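Local coordinates for DegV family protein (Streptococcus agalactiae, PDB 3LUP) that binds a long-chain fatty acid, here elaidic acid, and may take part in lipid transport or fatty acid metabolism, at residues Q66-L69 with A70-D73; G98-Q101 with N102-L106; K121-S124 with A125-N129; I234-S237 with R238-D241. All blocks are in the same frame, centred on the assembly; numbering follows the deposited sequence.

Contact 1 (Q66-L69 with A70-D73); sequences QPSL and AELD. With ELA (Elaidic acid), chain B.
S68 carries its hydroxyl trans to its backbone nitrogen (chi1 171°), while E71 sets CG close to its own backbone nitrogen (chi1 -77°); together these rotations bring OG of S68 to the backbone amide of E71 and lay CG of E71 alongside CB of S68. The motif is a helix N-cap at the start of helix 69-81. A serine suits it because its short side chain can fold back on the first turn and accept from an amide that has no carbonyl four residues back within the helix: E71 N donates to S68 OG over 3.0 Å, with a weak second bond to S68 O. Beneath this cap the helical bonds begin, with L72 N reaching S68 O almost straight at 172°. CG of E71 lies 3.5 Å from S68 CB, so aliphatic packing backs the polar cap, and the carboxylate leads on to a glycerol, probably from the crystallisation liquor, hydrogen-bonded to OE1.

L69 and L72 turn their branched tips to I103 of helix 99-103, the apolar side of a helix whose exposed face carries A70 and E71. D73 sends OD1 to H110 NE2. In the loop before the helix, P67 packs on F99 and L29. At its start Q66 borders the head of the elaidic acid, whose carboxylate is hydrogen-bonded by R175: Q66 N lies 3.5 Å from ligand C3, and Q66 NE2 3.6 Å from OXT.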
ATOM      1  N   GLN A  66      -3.008  12.543   6.227  1.00 39.47           N
ATOM      2  CA  GLN A  66      -2.382  11.545   7.083  1.00 39.12           C
ATOM      3  C   GLN A  66      -3.384  11.071   8.125  1.00 39.17           C
ATOM      4  O   GLN A  66      -4.275  11.833   8.508  1.00 39.52           O
ATOM      5  CB  GLN A  66      -1.165  12.153   7.781  1.00 38.95           C
ATOM      6  CG  GLN A  66      -0.008  12.465   6.852  1.00 38.60           C
ATOM      7  CD  GLN A  66       1.033  13.376   7.475  1.00 38.45           C
ATOM      8  OE1 GLN A  66       1.476  13.170   8.617  1.00 39.10           O
ATOM      9  NE2 GLN A  66       1.440  14.386   6.723  1.00 36.43           N
ATOM     10  N   PRO A  67      -3.270   9.806   8.573  1.00 39.07           N
ATOM     11  CA  PRO A  67      -4.083   9.417   9.731  1.00 39.04           C
ATOM     12  C   PRO A  67      -3.753  10.305  10.930  1.00 38.80           C
ATOM     13  O   PRO A  67      -2.719  10.969  10.935  1.00 38.87           O
ATOM     14  CB  PRO A  67      -3.681   7.957   9.997  1.00 39.00           C
ATOM     15  CG  PRO A  67      -2.658   7.610   8.992  1.00 38.87           C
ATOM     16  CD  PRO A  67      -2.649   8.649   7.917  1.00 38.99           C
ATOM     17  N   SER A  68      -4.643  10.339  11.916  1.00 38.63           N
ATOM     18  CA  SER A  68      -4.477  11.203  13.090  1.00 38.32           C
ATOM     19  C   SER A  68      -3.291  10.794  14.004  1.00 37.97           C
ATOM     20  O   SER A  68      -3.216   9.653  14.482  1.00 37.84           O
ATOM     21  CB  SER A  68      -5.797  11.256  13.870  1.00 38.18           C
ATOM     22  OG  SER A  68      -5.647  11.902  15.122  1.00 38.87           O
ATOM     23  N   LEU A  69      -2.365  11.725  14.233  1.00 37.35           N
ATOM     24  CA  LEU A  69      -1.301  11.516  15.211  1.00 37.17           C
ATOM     25  C   LEU A  69      -1.912  11.289  16.584  1.00 37.05           C
ATOM     26  O   LEU A  69      -1.445  10.443  17.345  1.00 37.22           O
ATOM     27  CB  LEU A  69      -0.361  12.719  15.285  1.00 37.22           C
ATOM     28  CG  LEU A  69       0.533  13.052  14.087  1.00 37.56           C
ATOM     29  CD1 LEU A  69       1.245  14.381  14.310  1.00 36.24           C
ATOM     30  CD2 LEU A  69       1.525  11.927  13.803  1.00 37.30           C
ATOM     31  N   ALA A  70      -2.963  12.047  16.888  1.00 36.79           N
ATOM     32  CA  ALA A  70      -3.657  11.952  18.165  1.00 36.44           C
ATOM     33  C   ALA A  70      -4.298  10.580  18.356  1.00 36.34           C
ATOM     34  O   ALA A  70      -4.308  10.055  19.466  1.00 36.31           O
ATOM     35  CB  ALA A  70      -4.693  13.058  18.295  1.00 36.10           C
ATOM     36  N   GLU A  71      -4.820  10.002  17.280  1.00 36.22           N
ATOM     37  CA  GLU A  71      -5.433   8.681  17.353  1.00 36.67           C
ATOM     38  C   GLU A  71      -4.400   7.597  17.623  1.00 36.50           C
ATOM     39  O   GLU A  71      -4.629   6.712  18.441  1.00 36.45           O
ATOM     40  CB  GLU A  71      -6.206   8.356  16.080  1.00 36.61           C
ATOM     41  CG  GLU A  71      -7.529   9.051  15.989  1.00 38.66           C
ATOM     42  CD  GLU A  71      -8.460   8.406  14.985  1.00 42.36           C
ATOM     43  OE1 GLU A  71      -7.969   7.652  14.118  1.00 44.59           O
ATOM     44  OE2 GLU A  71      -9.686   8.649  15.061  1.00 43.32           O
ATOM     45  N   LEU A  72      -3.272   7.670  16.927  1.00 36.58           N
ATOM     46  CA  LEU A  72      -2.155   6.782  17.203  1.00 36.88           C
ATOM     47  C   LEU A  72      -1.707   6.928  18.657  1.00 37.27           C
ATOM     48  O   LEU A  72      -1.593   5.939  19.389  1.00 37.52           O
ATOM     49  CB  LEU A  72      -0.983   7.052  16.245  1.00 36.58           C
ATOM     50  CG  LEU A  72       0.280   6.178  16.370  1.00 36.13           C
ATOM     51  CD1 LEU A  72      -0.015   4.673  16.589  1.00 33.25           C
ATOM     52  CD2 LEU A  72       1.217   6.396  15.173  1.00 34.85           C
ATOM     53  N   ASP A  73      -1.468   8.169  19.067  1.00 37.64           N
ATOM     54  CA  ASP A  73      -1.027   8.478  20.415  1.00 37.99           C
ATOM     55  C   ASP A  73      -1.914   7.830  21.466  1.00 37.84           C
ATOM     56  O   ASP A  73      -1.412   7.159  22.367  1.00 37.83           O
ATOM     57  CB  ASP A  73      -1.007   9.984  20.620  1.00 38.39           C
ATOM     58  CG  ASP A  73      -0.472  10.368  21.963  1.00 40.19           C
ATOM     59  OD1 ASP A  73       0.573   9.800  22.350  1.00 42.50           O
ATOM     60  OD2 ASP A  73      -1.094  11.226  22.632  1.00 42.25           O
TER
HETATM   61  CA  ELA B 301      -0.820  12.521   2.860  1.00 52.96           C
HETATM   62  C   ELA B 301      -0.978  14.043   2.784  1.00 54.95           C
HETATM   63  O   ELA B 301      -1.566  14.628   1.827  1.00 54.14           O
HETATM   64  C3  ELA B 301      -2.143  11.763   2.947  1.00 48.32           C
HETATM   65  C4  ELA B 301      -1.919  10.303   3.326  1.00 46.96           C
HETATM   66  C5  ELA B 301      -2.516   9.322   2.298  1.00 46.74           C
HETATM   67  C6  ELA B 301      -1.546   9.063   1.136  1.00 44.62           C
HETATM   68  C7  ELA B 301      -2.120   8.420  -0.121  1.00 42.43           C
HETATM   69  C8  ELA B 301      -1.027   8.298  -1.190  1.00 42.25           C
HETATM   70  C9  ELA B 301      -1.183   7.025  -2.011  1.00 41.37           C
HETATM   71  C10 ELA B 301      -0.425   6.802  -3.266  1.00 40.25           C
HETATM   72  C11 ELA B 301      -0.976   5.856  -4.314  1.00 39.40           C
HETATM   73  C12 ELA B 301       0.062   4.858  -4.810  1.00 37.95           C
HETATM   74  C13 ELA B 301      -0.216   3.430  -4.373  1.00 37.06           C
HETATM   75  C14 ELA B 301       0.274   2.391  -5.372  1.00 36.64           C
HETATM   76  C15 ELA B 301      -0.130   0.984  -4.907  1.00 36.35           C
HETATM   77  C16 ELA B 301       0.580  -0.145  -5.657  1.00 34.37           C
HETATM   78  C17 ELA B 301       1.444  -0.974  -4.714  1.00 34.94           C
HETATM   79  C18 ELA B 301       1.426  -2.459  -5.059  1.00 34.37           C
HETATM   80  OXT ELA B 301      -0.488  14.744   3.699  1.00 55.09           O

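Contact 2 (G98-Q101 with N102-L106); sequences GFWQ and NIQFL
Q104 folds back against W100, and its side chain can be followed atom by atom. CB sits near the carbonyl oxygen of Q101; CG, placed beside the backbone nitrogen of Q104, moves on to W100 O. A bend at chi2 (-48°) then turns the amide over the indole, with CD 4.0 Å from W100 CE2 and OE1 passing near CZ2. At the tip NE2 does two jobs. It donates to W100 O over 2.6 Å at 165°, the oxygen lying close to the plane of the amide, and it rests 3.4 Å above the indole, offset toward the rim. Amide and ring are stacked, their planes 24° apart. Glutamine is long and flat enough to replace a backbone donor and cover an aromatic face at once, and the same pyrrole side of the indole is held at its rim by NE1, which bonds F117 O.

On another side of the helix, I103 puts CG2 over the face of F99 in a CH-pi contact, 3.6 Å from the ring centroid. F99 also meets F91 edge-to-face. N102 N closes the first turn on O of G98, the N-cap residue, while ND2 of N102 is held by Q66 OE1. Water 1 bridges Q101 O and F105 N, each at 3.0 Å. The whole is a short helix, N-capped at G98, together with a type I beta turn from I103 to L106, beside the fatty acid pocket.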
ATOM      1  N   GLY A  98       4.020  11.935   4.543  1.00 35.28           N
ATOM      2  CA  GLY A  98       4.938  12.265   5.624  1.00 34.72           C
ATOM      3  C   GLY A  98       4.493  11.729   6.964  1.00 34.51           C
ATOM      4  O   GLY A  98       4.990  12.154   8.004  1.00 35.02           O
ATOM      5  N   PHE A  99       3.557  10.790   6.945  1.00 34.23           N
ATOM      6  CA  PHE A  99       3.037  10.197   8.167  1.00 33.60           C
ATOM      7  C   PHE A  99       4.105   9.413   8.914  1.00 33.86           C
ATOM      8  O   PHE A  99       4.263   9.569  10.126  1.00 33.84           O
ATOM      9  CB  PHE A  99       1.842   9.299   7.860  1.00 33.23           C
ATOM     10  CG  PHE A  99       1.188   8.746   9.080  1.00 31.40           C
ATOM     11  CD1 PHE A  99       1.137   7.384   9.292  1.00 30.23           C
ATOM     12  CD2 PHE A  99       0.636   9.590  10.025  1.00 29.82           C
ATOM     13  CE1 PHE A  99       0.524   6.863  10.437  1.00 31.13           C
ATOM     14  CE2 PHE A  99       0.032   9.085  11.172  1.00 30.83           C
ATOM     15  CZ  PHE A  99      -0.023   7.716  11.388  1.00 30.27           C
ATOM     16  N   TRP A 100       4.837   8.576   8.182  1.00 34.13           N
ATOM     17  CA  TRP A 100       5.956   7.829   8.742  1.00 34.34           C
ATOM     18  C   TRP A 100       6.961   8.729   9.482  1.00 35.15           C
ATOM     19  O   TRP A 100       7.304   8.477  10.639  1.00 35.28           O
ATOM     20  CB  TRP A 100       6.659   7.026   7.661  1.00 33.68           C
ATOM     21  CG  TRP A 100       7.748   6.213   8.231  1.00 33.84           C
ATOM     22  CD1 TRP A 100       7.642   4.960   8.764  1.00 33.62           C
ATOM     23  CD2 TRP A 100       9.122   6.595   8.363  1.00 33.46           C
ATOM     24  NE1 TRP A 100       8.868   4.539   9.218  1.00 32.18           N
ATOM     25  CE2 TRP A 100       9.795   5.519   8.979  1.00 33.03           C
ATOM     26  CE3 TRP A 100       9.855   7.741   8.009  1.00 34.70           C
ATOM     27  CZ2 TRP A 100      11.168   5.555   9.261  1.00 34.28           C
ATOM     28  CZ3 TRP A 100      11.227   7.779   8.289  1.00 34.96           C
ATOM     29  CH2 TRP A 100      11.862   6.696   8.910  1.00 34.97           C
ATOM     30  N   GLN A 101       7.429   9.784   8.822  1.00 35.99           N
ATOM     31  CA  GLN A 101       8.342  10.712   9.465  1.00 36.47           C
ATOM     32  C   GLN A 101       7.696  11.430  10.641  1.00 36.59           C
ATOM     33  O   GLN A 101       8.362  11.710  11.655  1.00 36.45           O
ATOM     34  CB  GLN A 101       8.877  11.724   8.472  1.00 36.53           C
ATOM     35  CG  GLN A 101      10.200  12.298   8.931  1.00 39.08           C
ATOM     36  CD  GLN A 101      11.098  12.737   7.782  1.00 42.67           C
ATOM     37  OE1 GLN A 101      11.577  13.874   7.776  1.00 43.91           O
ATOM     38  NE2 GLN A 101      11.344  11.836   6.813  1.00 42.57           N
ATOM     39  N   ASN A 102       6.404  11.720  10.501  1.00 36.48           N
ATOM     40  CA  ASN A 102       5.674  12.468  11.517  1.00 36.62           C
ATOM     41  C   ASN A 102       5.378  11.694  12.797  1.00 36.82           C
ATOM     42  O   ASN A 102       5.246  12.293  13.858  1.00 37.16           O
ATOM     43  CB  ASN A 102       4.398  13.080  10.938  1.00 36.64           C
ATOM     44  CG  ASN A 102       4.665  14.375  10.203  1.00 36.64           C
ATOM     45  OD1 ASN A 102       5.379  15.236  10.699  1.00 38.31           O
ATOM     46  ND2 ASN A 102       4.101  14.518   9.015  1.00 36.17           N
ATOM     47  N   ILE A 103       5.294  10.371  12.710  1.00 36.90           N
ATOM     48  CA  ILE A 103       4.985   9.561  13.891  1.00 37.03           C
ATOM     49  C   ILE A 103       6.202   9.145  14.700  1.00 37.30           C
ATOM     50  O   ILE A 103       6.030   8.573  15.770  1.00 37.54           O
ATOM     51  CB  ILE A 103       4.195   8.267  13.553  1.00 37.09           C
ATOM     52  CG1 ILE A 103       4.955   7.415  12.548  1.00 37.27           C
ATOM     53  CG2 ILE A 103       2.831   8.588  13.026  1.00 36.86           C
ATOM     54  CD1 ILE A 103       4.411   6.057  12.418  1.00 39.59           C
ATOM     55  N   GLN A 104       7.414   9.421  14.201  1.00 37.52           N
ATOM     56  CA  GLN A 104       8.652   8.878  14.790  1.00 37.65           C
ATOM     57  C   GLN A 104       8.925   9.320  16.224  1.00 37.78           C
ATOM     58  O   GLN A 104       9.475   8.549  17.030  1.00 37.89           O
ATOM     59  CB  GLN A 104       9.879   9.209  13.936  1.00 37.65           C
ATOM     60  CG  GLN A 104       9.942   8.529  12.581  1.00 38.62           C
ATOM     61  CD  GLN A 104       9.667   7.038  12.636  1.00 40.30           C
ATOM     62  OE1 GLN A 104      10.441   6.258  13.200  1.00 39.77           O
ATOM     63  NE2 GLN A 104       8.550   6.628  12.034  1.00 41.51           N
ATOM     64  N   PHE A 105       8.559  10.559  16.542  1.00 37.66           N
ATOM     65  CA  PHE A 105       8.806  11.087  17.879  1.00 37.67           C
ATOM     66  C   PHE A 105       8.013  10.297  18.917  1.00 37.54           C
ATOM     67  O   PHE A 105       8.418  10.203  20.070  1.00 37.90           O
ATOM     68  CB  PHE A 105       8.499  12.587  17.953  1.00 37.64           C
ATOM     69  CG  PHE A 105       7.031  12.909  18.065  1.00 38.80           C
ATOM     70  CD1 PHE A 105       6.181  12.762  16.965  1.00 39.79           C
ATOM     71  CD2 PHE A 105       6.497  13.370  19.269  1.00 39.91           C
ATOM     72  CE1 PHE A 105       4.820  13.060  17.068  1.00 40.30           C
ATOM     73  CE2 PHE A 105       5.141  13.676  19.384  1.00 40.45           C
ATOM     74  CZ  PHE A 105       4.300  13.524  18.280  1.00 40.71           C
ATOM     75  N   LEU A 106       6.904   9.703  18.490  1.00 37.45           N
ATOM     76  CA  LEU A 106       6.031   8.962  19.391  1.00 37.59           C
ATOM     77  C   LEU A 106       6.690   7.773  20.089  1.00 37.74           C
ATOM     78  O   LEU A 106       6.273   7.388  21.184  1.00 37.78           O
ATOM     79  CB  LEU A 106       4.732   8.545  18.688  1.00 37.58           C
ATOM     80  CG  LEU A 106       3.665   9.634  18.452  1.00 37.41           C
ATOM     81  CD1 LEU A 106       2.359   9.024  17.952  1.00 36.30           C
ATOM     82  CD2 LEU A 106       3.393  10.453  19.715  1.00 37.04           C
TER
HETATM   83  O   HOH W   1       8.474  12.782  14.499  1.00 32.78           O

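Contact 3 (K121-S124 with A125-N129); sequences KITS and APQGN
I122 meets P126 at about a right angle: both of its branches, CG1 and CG2, press on CB of the proline, CG2 at 3.8 Å. A beta-branched chain and a rigid ring make a compact apolar joint, and I158 adds to it from a neighbouring loop. Proline fits the first turn of the helix, where its missing N-H costs no helical bond; its CD instead lies against T123 O.

T123 follows, with OG1 trans to the backbone nitrogen (chi1 -169°), which points the hydroxyl at the amide of Q127. OG1 donates to Q127 OE1 over 3.1 Å, approaching nearly in line with the carbonyl at 168°. The same hydroxyl has a stronger partner in S13 OG, and Q127 NE2 is held by L90 O, so this buried amide is gripped at both its oxygen and its nitrogen and its rotation is fixed. Glutamine has the reach to span from the helix to the loops around it.

S124 comes last and begins the helical ladder: G128 N donates to its carbonyl oxygen over 3.3 Å, in the carbonyl plane, and G128 adds no bulk to the buried turn. Beyond, S124 packs on I235 and I268. With I122 and T123 both touching elaidic acid, the loop that leads into helix 124-138 forms part of the wall of the fatty acid pocket of the DegV fold.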
ATOM      1  N   LYS A 121       7.717   1.336   2.776  1.00 29.68           N
ATOM      2  CA  LYS A 121       8.042   1.692   1.385  1.00 29.30           C
ATOM      3  C   LYS A 121       7.021   1.168   0.379  1.00 29.38           C
ATOM      4  O   LYS A 121       7.279   1.103  -0.830  1.00 29.57           O
ATOM      5  CB  LYS A 121       9.438   1.217   1.006  1.00 29.19           C
ATOM      6  CG  LYS A 121      10.551   1.826   1.840  1.00 29.68           C
ATOM      7  CD  LYS A 121      11.868   1.350   1.294  1.00 30.61           C
ATOM      8  CE  LYS A 121      13.025   1.793   2.138  1.00 32.12           C
ATOM      9  NZ  LYS A 121      14.234   1.079   1.637  1.00 34.40           N
ATOM     10  N   ILE A 122       5.849   0.802   0.882  1.00 29.34           N
ATOM     11  CA  ILE A 122       4.798   0.270   0.028  1.00 29.14           C
ATOM     12  C   ILE A 122       3.412   0.603   0.588  1.00 29.18           C
ATOM     13  O   ILE A 122       3.285   1.431   1.498  1.00 29.27           O
ATOM     14  CB  ILE A 122       5.023  -1.246  -0.267  1.00 28.84           C
ATOM     15  CG1 ILE A 122       4.325  -1.652  -1.565  1.00 29.56           C
ATOM     16  CG2 ILE A 122       4.746  -2.140   0.961  1.00 28.20           C
ATOM     17  CD1 ILE A 122       5.017  -1.054  -2.820  1.00 27.95           C
ATOM     18  N   THR A 123       2.382   0.002   0.016  1.00 29.32           N
ATOM     19  CA  THR A 123       1.030   0.186   0.504  1.00 29.91           C
ATOM     20  C   THR A 123       0.162  -0.909  -0.092  1.00 29.85           C
ATOM     21  O   THR A 123       0.686  -1.856  -0.653  1.00 30.22           O
ATOM     22  CB  THR A 123       0.497   1.630   0.204  1.00 30.23           C
ATOM     23  OG1 THR A 123      -0.724   1.846   0.912  1.00 30.70           O
ATOM     24  CG2 THR A 123       0.280   1.868  -1.289  1.00 29.74           C
ATOM     25  N   SER A 124      -1.154  -0.795   0.034  1.00 30.62           N
ATOM     26  CA  SER A 124      -2.061  -1.799  -0.521  1.00 31.23           C
ATOM     27  C   SER A 124      -1.674  -3.199  -0.005  1.00 31.76           C
ATOM     28  O   SER A 124      -1.409  -3.352   1.197  1.00 32.02           O
ATOM     29  CB  SER A 124      -2.066  -1.724  -2.056  1.00 31.04           C
ATOM     30  OG  SER A 124      -2.936  -2.688  -2.619  1.00 32.00           O
ATOM     31  N   ALA A 125      -1.592  -4.184  -0.905  1.00 31.72           N
ATOM     32  CA  ALA A 125      -1.539  -5.600  -0.530  1.00 32.15           C
ATOM     33  C   ALA A 125      -0.215  -6.090   0.076  1.00 32.73           C
ATOM     34  O   ALA A 125      -0.230  -6.908   1.012  1.00 32.71           O
ATOM     35  CB  ALA A 125      -1.952  -6.469  -1.700  1.00 31.77           C
ATOM     36  N   PRO A 126       0.938  -5.627  -0.464  1.00 33.00           N
ATOM     37  CA  PRO A 126       2.205  -5.936   0.199  1.00 32.63           C
ATOM     38  C   PRO A 126       2.247  -5.473   1.652  1.00 32.18           C
ATOM     39  O   PRO A 126       2.773  -6.191   2.507  1.00 31.93           O
ATOM     40  CB  PRO A 126       3.224  -5.173  -0.656  1.00 32.68           C
ATOM     41  CG  PRO A 126       2.683  -5.288  -2.014  1.00 32.30           C
ATOM     42  CD  PRO A 126       1.185  -5.081  -1.817  1.00 33.27           C
ATOM     43  N   GLN A 127       1.693  -4.290   1.915  1.00 31.72           N
ATOM     44  CA  GLN A 127       1.601  -3.763   3.266  1.00 31.82           C
ATOM     45  C   GLN A 127       0.825  -4.741   4.154  1.00 31.56           C
ATOM     46  O   GLN A 127       1.283  -5.093   5.246  1.00 31.89           O
ATOM     47  CB  GLN A 127       0.913  -2.398   3.257  1.00 32.29           C
ATOM     48  CG  GLN A 127       1.388  -1.410   4.344  1.00 33.51           C
ATOM     49  CD  GLN A 127       0.477  -0.195   4.460  1.00 34.72           C
ATOM     50  OE1 GLN A 127      -0.029   0.322   3.465  1.00 36.08           O
ATOM     51  NE2 GLN A 127       0.257   0.259   5.675  1.00 36.70           N
ATOM     52  N   GLY A 128      -0.324  -5.207   3.662  1.00 30.99           N
ATOM     53  CA  GLY A 128      -1.222  -6.055   4.425  1.00 30.19           C
ATOM     54  C   GLY A 128      -0.574  -7.386   4.669  1.00 30.39           C
ATOM     55  O   GLY A 128      -0.674  -7.953   5.762  1.00 30.36           O
ATOM     56  N   ASN A 129       0.106  -7.882   3.645  1.00 30.67           N
ATOM     57  CA  ASN A 129       0.918  -9.092   3.763  1.00 30.89           C
ATOM     58  C   ASN A 129       1.997  -8.986   4.839  1.00 30.62           C
ATOM     59  O   ASN A 129       2.235  -9.945   5.545  1.00 30.26           O
ATOM     60  CB  ASN A 129       1.567  -9.434   2.425  1.00 31.49           C
ATOM     61  CG  ASN A 129       0.569  -9.969   1.388  1.00 32.65           C
ATOM     62  OD1 ASN A 129       0.915 -10.084   0.211  1.00 34.56           O
ATOM     63  ND2 ASN A 129      -0.652 -10.312   1.819  1.00 32.47           N
TER

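Contact 4 (I234-S237 with R238-D241); sequences IIHS and RAQD
ND1 of H236 accepts a hydrogen bond from the backbone amide of A239, 2.9 Å long and nearly straight at 166°, the nitrogen lying somewhat tilted from the ring plane. The bond closes the turn from strand to helix in a beta-alpha-beta unit, where strand 230-236 gives way to helix 240-252 before strand 259-263. H236 sets CG between its backbone nitrogen and carbonyl carbon (chi1 68°), and this turns the imidazole toward the start of the helix that follows. A histidine suits the spot because a flat ring can both pack in a buried corner and offer ND1 as an acceptor to the amide of A239, the N-cap residue, whose methyl has no acceptor of its own.

The small side chain of A239 lets CB approach CB of H236 to 3.9 Å. Q240 covers one face of the imidazole with its CA, 4.0 Å above the plane, while its bent chain returns OE1 to the CE1 and NE2 side, 3.6 Å from CE1. The amide stands nearly perpendicular to the ring, 86° between planes. A243 and the strand residues I261 and S263 also touch H236.

S237 turns its hydroxyl away to G273 O and A276 N, tying the strand end to another part of the chain. R238 adopts a left-handed backbone conformation to make the bend, and its guanidinium forms a salt bridge with D49. Its amide is taken by water 2: R238 N donates to that oxygen over 2.9 Å.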
ATOM      1  N   ILE A 234      -2.610  -8.663  -8.101  1.00 28.62           N
ATOM      2  CA  ILE A 234      -2.989  -7.700  -9.123  1.00 28.48           C
ATOM      3  C   ILE A 234      -4.052  -6.798  -8.509  1.00 28.60           C
ATOM      4  O   ILE A 234      -5.046  -7.272  -7.949  1.00 29.04           O
ATOM      5  CB  ILE A 234      -3.557  -8.361 -10.371  1.00 28.55           C
ATOM      6  CG1 ILE A 234      -2.576  -9.389 -10.923  1.00 28.58           C
ATOM      7  CG2 ILE A 234      -3.890  -7.299 -11.426  1.00 27.49           C
ATOM      8  CD1 ILE A 234      -3.229 -10.391 -11.861  1.00 29.29           C
ATOM      9  N   ILE A 235      -3.834  -5.497  -8.594  1.00 28.31           N
ATOM     10  CA  ILE A 235      -4.684  -4.548  -7.893  1.00 28.12           C
ATOM     11  C   ILE A 235      -5.154  -3.504  -8.896  1.00 28.20           C
ATOM     12  O   ILE A 235      -4.371  -3.061  -9.721  1.00 28.52           O
ATOM     13  CB  ILE A 235      -3.927  -3.874  -6.727  1.00 27.85           C
ATOM     14  CG1 ILE A 235      -3.058  -4.900  -5.987  1.00 27.30           C
ATOM     15  CG2 ILE A 235      -4.902  -3.190  -5.773  1.00 27.73           C
ATOM     16  CD1 ILE A 235      -1.658  -4.414  -5.688  1.00 26.12           C
ATOM     17  N   HIS A 236      -6.427  -3.129  -8.841  1.00 28.15           N
ATOM     18  CA  HIS A 236      -6.968  -2.191  -9.800  1.00 28.64           C
ATOM     19  C   HIS A 236      -7.997  -1.254  -9.192  1.00 29.47           C
ATOM     20  O   HIS A 236      -8.658  -1.594  -8.202  1.00 29.86           O
ATOM     21  CB  HIS A 236      -7.594  -2.948 -10.973  1.00 28.50           C
ATOM     22  CG  HIS A 236      -8.814  -3.717 -10.602  1.00 27.52           C
ATOM     23  ND1 HIS A 236     -10.086  -3.227 -10.796  1.00 27.76           N
ATOM     24  CD2 HIS A 236      -8.960  -4.926 -10.013  1.00 26.70           C
ATOM     25  CE1 HIS A 236     -10.966  -4.111 -10.359  1.00 27.99           C
ATOM     26  NE2 HIS A 236     -10.308  -5.153  -9.883  1.00 27.25           N
ATOM     27  N   SER A 237      -8.137  -0.076  -9.791  1.00 30.15           N
ATOM     28  CA  SER A 237      -9.207   0.845  -9.420  1.00 30.91           C
ATOM     29  C   SER A 237     -10.269   0.855 -10.526  1.00 31.45           C
ATOM     30  O   SER A 237     -10.242   1.692 -11.426  1.00 31.53           O
ATOM     31  CB  SER A 237      -8.658   2.248  -9.124  1.00 30.49           C
ATOM     32  OG  SER A 237      -7.941   2.771 -10.239  1.00 31.32           O
ATOM     33  N   ARG A 238     -11.197  -0.098 -10.453  1.00 32.53           N
ATOM     34  CA  ARG A 238     -12.244  -0.279 -11.479  1.00 33.55           C
ATOM     35  C   ARG A 238     -11.645  -0.481 -12.882  1.00 33.83           C
ATOM     36  O   ARG A 238     -12.000   0.214 -13.835  1.00 33.87           O
ATOM     37  CB  ARG A 238     -13.259   0.881 -11.460  1.00 33.84           C
ATOM     38  CG  ARG A 238     -14.002   1.061 -10.137  1.00 35.00           C
ATOM     39  CD  ARG A 238     -15.470   0.771 -10.273  1.00 38.43           C
ATOM     40  NE  ARG A 238     -16.187   0.983  -9.012  1.00 40.62           N
ATOM     41  CZ  ARG A 238     -17.143   1.894  -8.820  1.00 41.57           C
ATOM     42  NH1 ARG A 238     -17.513   2.711  -9.804  1.00 41.37           N
ATOM     43  NH2 ARG A 238     -17.726   1.990  -7.629  1.00 42.27           N
ATOM     44  N   ALA A 239     -10.715  -1.428 -12.976  1.00 34.51           N
ATOM     45  CA  ALA A 239     -10.048  -1.793 -14.228  1.00 34.97           C
ATOM     46  C   ALA A 239     -10.029  -3.316 -14.320  1.00 35.37           C
ATOM     47  O   ALA A 239      -9.005  -3.933 -14.617  1.00 34.97           O
ATOM     48  CB  ALA A 239      -8.629  -1.213 -14.287  1.00 34.86           C
ATOM     49  N   GLN A 240     -11.194  -3.896 -14.035  1.00 36.32           N
ATOM     50  CA  GLN A 240     -11.471  -5.327 -14.155  1.00 37.19           C
ATOM     51  C   GLN A 240     -10.783  -6.009 -15.339  1.00 37.09           C
ATOM     52  O   GLN A 240     -10.066  -6.996 -15.160  1.00 36.86           O
ATOM     53  CB  GLN A 240     -12.983  -5.524 -14.286  1.00 37.69           C
ATOM     54  CG  GLN A 240     -13.445  -6.953 -14.077  1.00 40.10           C
ATOM     55  CD  GLN A 240     -13.095  -7.454 -12.693  1.00 43.59           C
ATOM     56  OE1 GLN A 240     -13.043  -6.677 -11.730  1.00 45.36           O
ATOM     57  NE2 GLN A 240     -12.831  -8.753 -12.583  1.00 45.05           N
ATOM     58  N   ASP A 241     -11.025  -5.478 -16.538  1.00 37.11           N
ATOM     59  CA  ASP A 241     -10.495  -6.038 -17.767  1.00 37.60           C
ATOM     60  C   ASP A 241      -8.971  -5.981 -17.863  1.00 36.95           C
ATOM     61  O   ASP A 241      -8.358  -6.932 -18.351  1.00 36.82           O
ATOM     62  CB  ASP A 241     -11.131  -5.353 -18.974  1.00 38.32           C
ATOM     63  CG  ASP A 241     -12.516  -5.890 -19.282  1.00 41.42           C
ATOM     64  OD1 ASP A 241     -12.884  -6.954 -18.719  1.00 44.56           O
ATOM     65  OD2 ASP A 241     -13.240  -5.260 -20.095  1.00 44.51           O
TER
HETATM   66  O   HOH W   2     -12.041  -1.876  -8.330  1.00 27.98           O

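Along the chain the four contacts come in series. Contacts 1 and 2 are neighbours, their centres 10 Å apart, where helix 69-81 packs on the short helix 99-103; contact 1 borders the head end of the fatty acid, and contact 2 lies just behind it. Contact 3 lies near the middle of the molecule, about 4 Å from its centre, on helix 124-138, which follows the last strand of the parallel sheet and touches strand 230-236 of the mixed sheet. Contact 4, on that strand, has its centre 30 Å from contact 1, across the chain's centre, yet touches contact 3. Contacts 1, 3 and 4 all contain pocket residues, so the bound lipid is lined by widely separated parts of the chain.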